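Local coordinates for StAR-related lipid transfer protein 13 (Homo sapiens, PDB 2PSO) that acts as a GTPase-activating protein for RhoA and ends in a START domain, the part held in this chain, which probably binds lipid, at residues Lys50-Cys55 and Asp62-Lys67; Thr118-Tyr123 and Val137-Trp142. All blocks are in the same frame, centred on the assembly; numbering follows the deposited sequence.

Contact 1: residues Lys50-Cys55 and Asp62-Lys67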
ATOM      1  N   LYS A  50       1.062   3.998 -20.625  1.00 50.09           N
ATOM      2  CA  LYS A  50       1.385   4.798 -19.448  1.00 50.12           C
ATOM      3  C   LYS A  50       0.313   4.763 -18.348  1.00 47.95           C
ATOM      4  O   LYS A  50       0.364   5.543 -17.397  1.00 47.13           O
ATOM      5  CB  LYS A  50       1.706   6.252 -19.850  1.00 52.72           C
ATOM      6  CG  LYS A  50       2.625   6.398 -21.067  1.00 54.56           C
ATOM      7  CD  LYS A  50       3.629   7.536 -20.902  1.00 58.17           C
ATOM      8  CE  LYS A  50       4.263   7.942 -22.244  1.00 61.63           C
ATOM      9  NZ  LYS A  50       4.597   6.773 -23.146  1.00 62.31           N
ATOM     10  N   GLY A  51      -0.641   3.846 -18.478  1.00 46.25           N
ATOM     11  CA  GLY A  51      -1.701   3.671 -17.479  1.00 43.66           C
ATOM     12  C   GLY A  51      -1.692   2.320 -16.765  1.00 41.37           C
ATOM     13  O   GLY A  51      -0.650   1.668 -16.638  1.00 41.95           O
ATOM     14  N   TRP A  52      -2.863   1.875 -16.329  1.00 37.30           N
ATOM     15  CA  TRP A  52      -2.914   0.756 -15.398  1.00 35.62           C
ATOM     16  C   TRP A  52      -2.997  -0.606 -16.054  1.00 32.46           C
ATOM     17  O   TRP A  52      -3.946  -0.884 -16.776  1.00 35.16           O
ATOM     18  CB  TRP A  52      -4.065   0.930 -14.388  1.00 34.98           C
ATOM     19  CG  TRP A  52      -3.862   2.085 -13.413  1.00 35.07           C
ATOM     20  CD1 TRP A  52      -4.510   3.281 -13.434  1.00 35.41           C
ATOM     21  CD2 TRP A  52      -2.955   2.139 -12.296  1.00 33.40           C
ATOM     22  NE1 TRP A  52      -4.064   4.077 -12.412  1.00 37.40           N
ATOM     23  CE2 TRP A  52      -3.116   3.399 -11.691  1.00 35.48           C
ATOM     24  CE3 TRP A  52      -2.032   1.250 -11.752  1.00 33.71           C
ATOM     25  CZ2 TRP A  52      -2.380   3.801 -10.571  1.00 33.37           C
ATOM     26  CZ3 TRP A  52      -1.308   1.648 -10.634  1.00 35.40           C
ATOM     27  CH2 TRP A  52      -1.487   2.916 -10.061  1.00 33.93           C
ATOM     28  N   VAL A  53      -2.024  -1.468 -15.771  1.00 28.99           N
ATOM     29  CA  VAL A  53      -2.037  -2.842 -16.293  1.00 30.68           C
ATOM     30  C   VAL A  53      -2.587  -3.837 -15.272  1.00 31.15           C
ATOM     31  O   VAL A  53      -1.951  -4.065 -14.240  1.00 36.02           O
ATOM     32  CB  VAL A  53      -0.621  -3.308 -16.680  1.00 29.91           C
ATOM     33  CG1 VAL A  53      -0.645  -4.761 -17.107  1.00 26.19           C
ATOM     34  CG2 VAL A  53      -0.047  -2.414 -17.767  1.00 28.77           C
ATOM     35  N   THR A  54      -3.737  -4.449 -15.562  1.00 26.15           N
ATOM     36  CA  THR A  54      -4.416  -5.301 -14.585  1.00 25.54           C
ATOM     37  C   THR A  54      -3.760  -6.665 -14.317  1.00 24.60           C
ATOM     38  O   THR A  54      -3.043  -7.182 -15.138  1.00 27.67           O
ATOM     39  CB  THR A  54      -5.935  -5.428 -14.904  1.00 27.38           C
ATOM     40  OG1 THR A  54      -6.181  -6.477 -15.847  1.00 28.14           O
ATOM     41  CG2 THR A  54      -6.454  -4.116 -15.470  1.00 28.27           C
ATOM     42  N   CYS A  55      -3.990  -7.234 -13.141  1.00 27.90           N
ATOM     43  CA  CYS A  55      -3.431  -8.539 -12.796  1.00 29.54           C
ATOM     44  C   CYS A  55      -4.476  -9.486 -12.271  1.00 32.43           C
ATOM     45  O   CYS A  55      -5.577  -9.082 -11.915  1.00 33.77           O
ATOM     46  CB  CYS A  55      -2.369  -8.419 -11.722  1.00 29.66           C
ATOM     47  SG  CYS A  55      -1.135  -7.216 -12.102  1.00 34.24           S
ATOM     48  N   ASP A  62      -9.140  -6.367  -6.648  1.00 30.20           N
ATOM     49  CA  ASP A  62      -8.672  -5.829  -7.913  1.00 29.39           C
ATOM     50  C   ASP A  62      -7.237  -5.314  -7.802  1.00 31.14           C
ATOM     51  O   ASP A  62      -6.992  -4.319  -7.131  1.00 35.63           O
ATOM     52  CB  ASP A  62      -9.589  -4.703  -8.363  1.00 29.87           C
ATOM     53  CG  ASP A  62     -10.870  -5.220  -9.022  1.00 37.12           C
ATOM     54  OD1 ASP A  62     -11.271  -6.401  -8.791  1.00 37.54           O
ATOM     55  OD2 ASP A  62     -11.485  -4.439  -9.781  1.00 38.34           O
ATOM     56  N   LEU A  63      -6.300  -5.981  -8.473  1.00 30.61           N
ATOM     57  CA  LEU A  63      -4.902  -5.525  -8.577  1.00 28.73           C
ATOM     58  C   LEU A  63      -4.541  -4.939  -9.965  1.00 31.00           C
ATOM     59  O   LEU A  63      -5.150  -5.308 -10.983  1.00 30.12           O
ATOM     60  CB  LEU A  63      -3.998  -6.713  -8.313  1.00 28.16           C
ATOM     61  CG  LEU A  63      -2.544  -6.429  -7.999  1.00 25.26           C
ATOM     62  CD1 LEU A  63      -2.498  -5.307  -7.004  1.00 20.40           C
ATOM     63  CD2 LEU A  63      -1.946  -7.715  -7.444  1.00 23.92           C
ATOM     64  N   ALA A  64      -3.550  -4.037 -10.001  1.00 30.93           N
ATOM     65  CA  ALA A  64      -3.037  -3.444 -11.247  1.00 28.30           C
ATOM     66  C   ALA A  64      -1.704  -2.744 -11.003  1.00 29.46           C
ATOM     67  O   ALA A  64      -1.387  -2.412  -9.862  1.00 27.48           O
ATOM     68  CB  ALA A  64      -4.025  -2.464 -11.835  1.00 27.16           C
ATOM     69  N   PHE A  65      -0.902  -2.541 -12.055  1.00 31.07           N
ATOM     70  CA  PHE A  65       0.313  -1.742 -11.880  1.00 32.48           C
ATOM     71  C   PHE A  65       0.578  -0.727 -12.963  1.00 32.92           C
ATOM     72  O   PHE A  65      -0.188  -0.579 -13.911  1.00 37.91           O
ATOM     73  CB  PHE A  65       1.555  -2.587 -11.621  1.00 32.04           C
ATOM     74  CG  PHE A  65       1.900  -3.523 -12.727  1.00 34.85           C
ATOM     75  CD1 PHE A  65       2.730  -3.117 -13.773  1.00 35.36           C
ATOM     76  CD2 PHE A  65       1.453  -4.830 -12.704  1.00 34.86           C
ATOM     77  CE1 PHE A  65       3.070  -3.978 -14.784  1.00 32.88           C
ATOM     78  CE2 PHE A  65       1.805  -5.713 -13.723  1.00 35.97           C
ATOM     79  CZ  PHE A  65       2.607  -5.279 -14.768  1.00 33.97           C
ATOM     80  N   LYS A  66       1.682  -0.026 -12.819  1.00 29.83           N
ATOM     81  CA  LYS A  66       1.950   1.071 -13.698  1.00 31.95           C
ATOM     82  C   LYS A  66       3.445   1.365 -13.625  1.00 36.41           C
ATOM     83  O   LYS A  66       4.037   1.371 -12.533  1.00 36.75           O
ATOM     84  CB  LYS A  66       1.126   2.296 -13.261  1.00 30.93           C
ATOM     85  CG  LYS A  66       1.249   3.481 -14.188  1.00 31.75           C
ATOM     86  CD  LYS A  66       0.847   4.776 -13.553  1.00 31.84           C
ATOM     87  CE  LYS A  66      -0.553   5.197 -13.969  1.00 34.72           C
ATOM     88  NZ  LYS A  66      -0.656   6.695 -14.006  1.00 36.29           N
ATOM     89  N   LYS A  67       4.058   1.563 -14.791  1.00 38.28           N
ATOM     90  CA  LYS A  67       5.419   2.063 -14.858  1.00 38.70           C
ATOM     91  C   LYS A  67       5.291   3.573 -14.781  1.00 40.49           C
ATOM     92  O   LYS A  67       4.432   4.167 -15.436  1.00 41.30           O
ATOM     93  CB  LYS A  67       6.082   1.637 -16.174  1.00 37.31           C
TER

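Contact 2: residues Thr118-Tyr123 and Val137-Trp142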
ATOM      1  N   THR A 118      -2.339  16.053  10.423  1.00 20.74           N
ATOM      2  CA  THR A 118      -1.100  15.557   9.878  1.00 22.31           C
ATOM      3  C   THR A 118      -0.135  15.235  11.016  1.00 24.84           C
ATOM      4  O   THR A 118      -0.104  15.951  12.035  1.00 23.49           O
ATOM      5  CB  THR A 118      -0.414  16.538   8.872  1.00 22.30           C
ATOM      6  OG1 THR A 118       0.463  17.410   9.574  1.00 23.50           O
ATOM      7  CG2 THR A 118      -1.404  17.377   8.096  1.00 22.36           C
ATOM      8  N   GLU A 119       0.662  14.176  10.828  1.00 24.93           N
ATOM      9  CA  GLU A 119       1.530  13.675  11.876  1.00 25.93           C
ATOM     10  C   GLU A 119       2.725  12.873  11.345  1.00 27.43           C
ATOM     11  O   GLU A 119       2.778  12.479  10.170  1.00 26.97           O
ATOM     12  CB  GLU A 119       0.718  12.820  12.848  1.00 24.03           C
ATOM     13  CG  GLU A 119       0.729  11.331  12.614  1.00 25.80           C
ATOM     14  CD  GLU A 119      -0.346  10.616  13.430  1.00 32.71           C
ATOM     15  OE1 GLU A 119      -1.171  11.314  14.073  1.00 37.19           O
ATOM     16  OE2 GLU A 119      -0.388   9.356  13.434  1.00 36.56           O
ATOM     17  N   ILE A 120       3.695  12.646  12.224  1.00 25.03           N
ATOM     18  CA  ILE A 120       4.774  11.743  11.924  1.00 26.08           C
ATOM     19  C   ILE A 120       4.614  10.421  12.685  1.00 29.23           C
ATOM     20  O   ILE A 120       4.636  10.352  13.924  1.00 33.69           O
ATOM     21  CB  ILE A 120       6.102  12.392  12.232  1.00 24.08           C
ATOM     22  CG1 ILE A 120       6.279  13.580  11.318  1.00 21.99           C
ATOM     23  CG2 ILE A 120       7.230  11.421  12.010  1.00 21.85           C
ATOM     24  CD1 ILE A 120       7.634  14.087  11.375  1.00 23.26           C
ATOM     25  N   TYR A 121       4.436   9.355  11.941  1.00 27.55           N
ATOM     26  CA  TYR A 121       4.047   8.112  12.564  1.00 30.68           C
ATOM     27  C   TYR A 121       5.170   7.140  12.343  1.00 29.89           C
ATOM     28  O   TYR A 121       5.828   7.179  11.316  1.00 30.26           O
ATOM     29  CB  TYR A 121       2.762   7.611  11.905  1.00 30.70           C
ATOM     30  CG  TYR A 121       2.015   6.594  12.694  1.00 32.51           C
ATOM     31  CD1 TYR A 121       1.492   6.907  13.936  1.00 33.10           C
ATOM     32  CD2 TYR A 121       1.813   5.315  12.199  1.00 34.27           C
ATOM     33  CE1 TYR A 121       0.795   5.983  14.663  1.00 34.22           C
ATOM     34  CE2 TYR A 121       1.096   4.372  12.921  1.00 33.43           C
ATOM     35  CZ  TYR A 121       0.594   4.714  14.152  1.00 33.14           C
ATOM     36  OH  TYR A 121      -0.093   3.788  14.898  1.00 33.42           O
ATOM     37  N   GLN A 122       5.402   6.257  13.293  1.00 31.13           N
ATOM     38  CA  GLN A 122       6.492   5.304  13.131  1.00 31.88           C
ATOM     39  C   GLN A 122       6.055   3.929  13.548  1.00 29.31           C
ATOM     40  O   GLN A 122       5.595   3.752  14.656  1.00 28.53           O
ATOM     41  CB  GLN A 122       7.694   5.751  13.962  1.00 35.10           C
ATOM     42  CG  GLN A 122       8.640   4.659  14.369  1.00 35.68           C
ATOM     43  CD  GLN A 122       9.140   4.864  15.785  1.00 38.89           C
ATOM     44  OE1 GLN A 122       8.659   4.228  16.718  1.00 43.06           O
ATOM     45  NE2 GLN A 122      10.086   5.762  15.957  1.00 38.10           N
ATOM     46  N   TYR A 123       6.183   2.963  12.651  1.00 29.42           N
ATOM     47  CA  TYR A 123       5.863   1.586  12.986  1.00 28.44           C
ATOM     48  C   TYR A 123       6.900   0.613  12.482  1.00 30.68           C
ATOM     49  O   TYR A 123       7.752   0.969  11.685  1.00 30.15           O
ATOM     50  CB  TYR A 123       4.507   1.181  12.427  1.00 28.11           C
ATOM     51  CG  TYR A 123       4.304   1.379  10.922  1.00 29.43           C
ATOM     52  CD1 TYR A 123       4.479   0.324  10.016  1.00 27.80           C
ATOM     53  CD2 TYR A 123       3.891   2.610  10.414  1.00 28.57           C
ATOM     54  CE1 TYR A 123       4.262   0.497   8.649  1.00 25.51           C
ATOM     55  CE2 TYR A 123       3.688   2.793   9.058  1.00 27.10           C
ATOM     56  CZ  TYR A 123       3.869   1.738   8.179  1.00 27.71           C
ATOM     57  OH  TYR A 123       3.631   1.954   6.831  1.00 28.10           O
ATOM     58  N   VAL A 137       8.826   5.246   9.017  1.00 25.39           N
ATOM     59  CA  VAL A 137       8.716   6.520   9.680  1.00 21.21           C
ATOM     60  C   VAL A 137       8.173   7.400   8.608  1.00 21.68           C
ATOM     61  O   VAL A 137       8.797   7.607   7.585  1.00 25.56           O
ATOM     62  CB  VAL A 137      10.078   7.082  10.116  1.00 19.07           C
ATOM     63  CG1 VAL A 137       9.906   8.481  10.712  1.00 12.97           C
ATOM     64  CG2 VAL A 137      10.765   6.127  11.097  1.00 13.89           C
ATOM     65  N   VAL A 138       7.001   7.940   8.845  1.00 23.92           N
ATOM     66  CA  VAL A 138       6.221   8.455   7.766  1.00 22.02           C
ATOM     67  C   VAL A 138       5.531   9.763   8.150  1.00 23.02           C
ATOM     68  O   VAL A 138       5.179   9.960   9.305  1.00 28.86           O
ATOM     69  CB  VAL A 138       5.250   7.355   7.383  1.00 21.51           C
ATOM     70  CG1 VAL A 138       3.858   7.883   7.177  1.00 24.68           C
ATOM     71  CG2 VAL A 138       5.774   6.647   6.186  1.00 18.41           C
ATOM     72  N   LEU A 139       5.419  10.687   7.204  1.00 21.44           N
ATOM     73  CA  LEU A 139       4.525  11.818   7.322  1.00 21.34           C
ATOM     74  C   LEU A 139       3.125  11.363   6.813  1.00 25.13           C
ATOM     75  O   LEU A 139       3.005  10.959   5.661  1.00 33.10           O
ATOM     76  CB  LEU A 139       5.095  12.920   6.436  1.00 19.62           C
ATOM     77  CG  LEU A 139       4.385  14.269   6.263  1.00 20.98           C
ATOM     78  CD1 LEU A 139       4.419  15.053   7.546  1.00 19.47           C
ATOM     79  CD2 LEU A 139       5.038  15.085   5.143  1.00 18.10           C
ATOM     80  N   ARG A 140       2.083  11.355   7.642  1.00 23.30           N
ATOM     81  CA  ARG A 140       0.732  10.989   7.149  1.00 17.69           C
ATOM     82  C   ARG A 140      -0.131  12.184   7.341  1.00 16.69           C
ATOM     83  O   ARG A 140      -0.022  12.862   8.355  1.00 20.05           O
ATOM     84  CB  ARG A 140       0.020   9.905   7.982  1.00 16.99           C
ATOM     85  CG  ARG A 140       0.873   8.928   8.680  1.00 20.11           C
ATOM     86  CD  ARG A 140       0.174   8.465   9.898  1.00 23.71           C
ATOM     87  NE  ARG A 140      -0.209   7.066   9.831  1.00 27.95           N
ATOM     88  CZ  ARG A 140      -0.844   6.433  10.803  1.00 28.07           C
ATOM     89  NH1 ARG A 140      -1.165   5.161  10.657  1.00 31.70           N
ATOM     90  NH2 ARG A 140      -1.139   7.068  11.930  1.00 29.70           N
ATOM     91  N   THR A 141      -1.051  12.397   6.424  1.00 11.08           N
ATOM     92  CA  THR A 141      -2.056  13.375   6.650  1.00 16.35           C
ATOM     93  C   THR A 141      -3.342  12.708   6.198  1.00 17.85           C
ATOM     94  O   THR A 141      -3.296  11.805   5.377  1.00 23.46           O
ATOM     95  CB  THR A 141      -1.727  14.716   5.891  1.00 21.72           C
ATOM     96  OG1 THR A 141      -2.888  15.562   5.833  1.00 25.80           O
ATOM     97  CG2 THR A 141      -1.220  14.464   4.488  1.00 18.54           C
ATOM     98  N   TRP A 142      -4.489  13.092   6.745  1.00 15.85           N
ATOM     99  CA  TRP A 142      -5.719  12.417   6.342  1.00 11.88           C
ATOM    100  C   TRP A 142      -6.791  13.449   6.233  1.00 15.14           C
ATOM    101  O   TRP A 142      -6.632  14.539   6.752  1.00 12.92           O
ATOM    102  CB  TRP A 142      -6.128  11.335   7.312  1.00  8.51           C
ATOM    103  CG  TRP A 142      -6.236  11.780   8.723  1.00  9.08           C
ATOM    104  CD1 TRP A 142      -7.378  12.071   9.393  1.00 10.66           C
ATOM    105  CD2 TRP A 142      -5.159  11.959   9.666  1.00 10.76           C
ATOM    106  NE1 TRP A 142      -7.089  12.443  10.690  1.00 10.98           N
ATOM    107  CE2 TRP A 142      -5.737  12.388  10.882  1.00  7.52           C
ATOM    108  CE3 TRP A 142      -3.765  11.828   9.588  1.00  9.47           C
ATOM    109  CZ2 TRP A 142      -4.978  12.700  12.007  1.00  7.58           C
ATOM    110  CZ3 TRP A 142      -3.008  12.136  10.710  1.00 11.06           C
ATOM    111  CH2 TRP A 142      -3.621  12.559  11.912  1.00 10.03           C
TER

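Contact 1: residues Lys50-Cys55 and Asp62-Lys67
Lys66 lays its aliphatic chain over one face of the Trp52 indole. Its CB stands 4.0 Å from the centroid of the six-membered ring of Trp52, a CH-pi contact. CG of Lys66 is anti to the backbone N (chi1 -175°), and the chain bends further out. The bend carries NZ of Lys66 to 5.0 Å from the centroid of the five-membered ring of Trp52, an off-centre cation-pi approach. The indole also leans on Ala64, with Trp52 CE3 4.2 Å from Ala64 CB.

Phe65 points to the other side of the hairpin. Val53 CB sits over a face of the Phe65 ring, 4.3 Å from its centroid. Cys55 comes in at the edge of that ring, with SG 3.6 Å from Phe65 CD2.

An antiparallel ladder places Val53, Phe65 and Ala64, beside Trp52 and Lys66. Val53 and Phe65 form a hydrogen-bonded pair: Val53 N to Phe65 O is 2.8 Å, and Phe65 N to Val53 O is 2.9 Å. Thr54 and Ala64 follow as a non-hydrogen-bonded pair.

The next strand, 76-83, continues the sheet beyond 62-66. Its Lys78 adds a cation-pi contact to Trp52, and its Trp77 meets Phe65 edge-to-face. Lys75 makes a cation-pi contact with Phe65 too. Each aromatic ring of the hairpin thus has a lysine beside it, so the electron-rich rings would probably ease the placing of positive charge at this surface end of the START domain sheet.

Contact 2: residues Thr118-Tyr123 and Val137-Trp142
Arg140 and Tyr121 stack flat, guanidinium over phenol ring. Their centres are 3.5 Å apart and the planes differ by 4°. Arg140 also turns NH2 to Glu119 OE2, 2.8 Å away, in a salt bridge. The carboxylate receives it on the anti side, with the donor 35° out of its plane. With chi1 at -162°, the Tyr121 ring swings away from its backbone N, against the guanidinium. Trp142 closes this layer, with CH2 3.5 Å from Glu119 OE1. An alanine in place of Arg140 would probably leave OE2 of Glu119 without this charged mate and bare the face of Tyr121 that the guanidinium covers.

The strands form a hairpin in the curved sheet of the START domain, a helix-grip fold. Two antiparallel hydrogen-bonded pairs, Glu119 with Arg140 and Tyr121 with Val138, hold them in register. Helix 87-96 packs on the charged layer, and its Arg96 bridges to OE1 of Glu119.

The other face mixes apolar and polar side chains, and its middle is loosely packed. Ile120 CG2 lies 4.2 Å from Val137 CG1, and Gln122 CG is equally far from Val137 CG2. Leu139 barely meets Ile120, at 4.5 Å between its CD1 and Ile120 CG1. At one end the partly exposed Thr118 and Thr141 lie closer, alongside each other, with Thr118 CG2 3.3 Å from Thr141 OG1. Ile120 and Gln122 meet loop residues His160 and Ala163.

Both contacts are antiparallel hairpins in the one sheet of the START domain. They share no strand. Contact 1 comes first along the chain and joins the short strands 53-55 and 62-66. Contact 2 joins the longer strands 118-125 and 134-143. They sit on opposite sides of the chain's centre, with nearest atoms about 17 Å apart. Contact 1 is a surface contact, and contact 2 is partly buried. Each uses cations against aromatic rings. At the surface, Lys66 approaches an indole off-centre, and no carboxylate pairs with it across the two segments. Under helix 87-96, a buried arginine instead lies flat on a tyrosine ring and is paired with a glutamate.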